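Local coordinates for protein ferredoxin (Mycobacterium smegmatis, PDB 2V2K) that shuttles electrons in diverse metabolic pathways by way of one [3Fe-4S] and one [4Fe-4S] cluster, at residues E27-L32 against D91-A96. Sequence-based numbering, arbitrary orientation.
Sequences EGARML and DNDPQA
The turn of a beta-hairpin, linking the antiparallel strands 25-27 and 32-34 of the ferredoxin core, is held from the C-terminal extension by the carboxylate of Asp-93, whose two oxygens take consecutive backbone N-H groups. Asp-93 OD1 accepts from Ala-29 N at 2.9 Å through its syn lone pair, with an N-H...O angle of 147°. Asp-93 OD2 accepts the straighter bond, 3.0 Å from Arg-30 N, which comes in from above the carboxylate plane, 39° out of it. With CG anti to its own carbonyl carbon (chi1 -49°), Asp-93 reaches into the turn. Gly-28 N bonds to Met-31 O at 2.8 Å, and Gly-28 CA passes 3.7 Å from Asp-93 OD2. Tyr-33 OH is a further hydrogen-bonding partner of OD2, so the buried carboxylate, probably ionised, is met by three polar groups. The methyl CB of Ala-29 lies 3.5 Å from Asp-93 OD1. Arg-30 CB comes equally near OD2, but bends at chi2 and chi3 carry its guanidinium off to a salt bridge with Asp-10 and to Leu-100 O. Immediately beyond Asp-93, Pro-94 occupies the N-cap position of helix 95-98, where Ile-97 touches both Arg-30 and Met-31.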
loop_
_atom_site.group_PDB
_atom_site.type_symbol
_atom_site.label_atom_id
_atom_site.label_comp_id
_atom_site.label_asym_id
_atom_site.label_seq_id
_atom_site.Cartn_x
_atom_site.Cartn_y
_atom_site.Cartn_z
ATOM N N GLU A 27 1.238 -2.505 6.655
ATOM C CA GLU A 27 2.152 -1.397 6.951
ATOM C C GLU A 27 3.639 -1.769 6.858
ATOM O O GLU A 27 4.083 -2.711 7.511
ATOM C CB GLU A 27 1.882 -0.844 8.346
ATOM C CG GLU A 27 2.604 0.469 8.616
ATOM C CD GLU A 27 2.307 1.054 9.970
ATOM O OE1 GLU A 27 1.436 0.506 10.687
ATOM O OE2 GLU A 27 2.963 2.061 10.343
ATOM N N GLY A 28 4.383 -0.996 6.073
ATOM C CA GLY A 28 5.852 -1.068 6.026
ATOM C C GLY A 28 6.454 0.104 6.805
ATOM O O GLY A 28 5.736 0.906 7.397
ATOM N N ALA A 29 7.779 0.196 6.796
ATOM C CA ALA A 29 8.492 1.324 7.377
ATOM C C ALA A 29 8.202 2.653 6.679
ATOM O O ALA A 29 8.120 3.688 7.345
ATOM C CB ALA A 29 9.997 1.046 7.351
ATOM N N ARG A 30 8.076 2.635 5.344
ATOM C CA ARG A 30 7.940 3.849 4.535
ATOM C C ARG A 30 6.520 4.205 4.087
ATOM O O ARG A 30 6.222 5.379 3.856
ATOM C CB ARG A 30 8.799 3.746 3.258
ATOM C CG ARG A 30 10.269 3.526 3.480
ATOM C CD ARG A 30 10.934 4.635 4.283
ATOM N NE ARG A 30 10.919 5.963 3.650
ATOM C CZ ARG A 30 11.746 6.377 2.686
ATOM N NH1 ARG A 30 12.668 5.566 2.174
ATOM N NH2 ARG A 30 11.652 7.620 2.216
ATOM N N MET A 31 5.678 3.195 3.907
ATOM C CA MET A 31 4.302 3.398 3.400
ATOM C C MET A 31 3.442 2.175 3.741
ATOM O O MET A 31 3.934 1.219 4.344
ATOM C CB MET A 31 4.286 3.676 1.871
ATOM C CG MET A 31 4.873 2.571 1.017
ATOM S SD MET A 31 5.006 2.978 -0.744
ATOM C CE MET A 31 3.307 2.945 -1.295
ATOM N N LEU A 32 2.149 2.257 3.408
ATOM C CA LEU A 32 1.254 1.097 3.405
ATOM C C LEU A 32 1.156 0.510 1.984
ATOM O O LEU A 32 1.459 1.180 1.010
ATOM C CB LEU A 32 -0.133 1.444 3.945
ATOM C CG LEU A 32 -0.202 1.298 5.459
ATOM C CD1 LEU A 32 0.694 2.375 6.094
ATOM C CD2 LEU A 32 -1.633 1.375 5.976
ATOM N N ASP A 91 9.214 -4.743 8.308
ATOM C CA ASP A 91 10.229 -4.089 7.479
ATOM C C ASP A 91 10.403 -4.851 6.167
ATOM O O ASP A 91 11.488 -5.354 5.860
ATOM C CB ASP A 91 11.556 -3.933 8.254
ATOM N N ASN A 92 9.319 -4.921 5.395
ATOM C CA ASN A 92 9.306 -5.653 4.136
ATOM C C ASN A 92 9.296 -4.750 2.900
ATOM O O ASN A 92 9.150 -5.230 1.784
ATOM C CB ASN A 92 8.115 -6.631 4.131
ATOM C CG ASN A 92 8.422 -7.918 4.875
ATOM O OD1 ASN A 92 9.262 -8.699 4.437
ATOM N ND2 ASN A 92 7.752 -8.145 6.001
ATOM N N ASP A 93 9.492 -3.442 3.086
ATOM C CA ASP A 93 9.458 -2.504 1.952
ATOM C C ASP A 93 10.430 -2.946 0.857
ATOM O O ASP A 93 11.584 -3.298 1.154
ATOM C CB ASP A 93 9.835 -1.082 2.411
ATOM C CG ASP A 93 9.074 -0.629 3.642
ATOM O OD1 ASP A 93 9.360 -1.170 4.744
ATOM O OD2 ASP A 93 8.198 0.265 3.493
ATOM N N PRO A 94 9.988 -2.945 -0.407
ATOM C CA PRO A 94 10.913 -3.273 -1.495
ATOM C C PRO A 94 12.074 -2.276 -1.646
ATOM O O PRO A 94 11.937 -1.111 -1.302
ATOM C CB PRO A 94 10.032 -3.260 -2.757
ATOM C CG PRO A 94 8.729 -2.688 -2.374
ATOM C CD PRO A 94 8.620 -2.641 -0.886
ATOM N N GLN A 95 13.203 -2.748 -2.180
ATOM C CA GLN A 95 14.399 -1.905 -2.358
ATOM C C GLN A 95 14.095 -0.512 -2.933
ATOM O O GLN A 95 14.561 0.503 -2.397
ATOM C CB GLN A 95 15.431 -2.606 -3.239
ATOM C CG GLN A 95 16.843 -2.027 -3.125
ATOM C CD GLN A 95 17.426 -2.134 -1.714
ATOM O OE1 GLN A 95 17.470 -3.223 -1.130
ATOM N NE2 GLN A 95 17.875 -0.997 -1.161
ATOM N N ALA A 96 13.305 -0.488 -4.007
ATOM C CA ALA A 96 12.923 0.743 -4.709
ATOM C C ALA A 96 12.311 1.803 -3.794
ATOM O O ALA A 96 12.527 2.995 -4.002
ATOM C CB ALA A 96 11.946 0.419 -5.855
#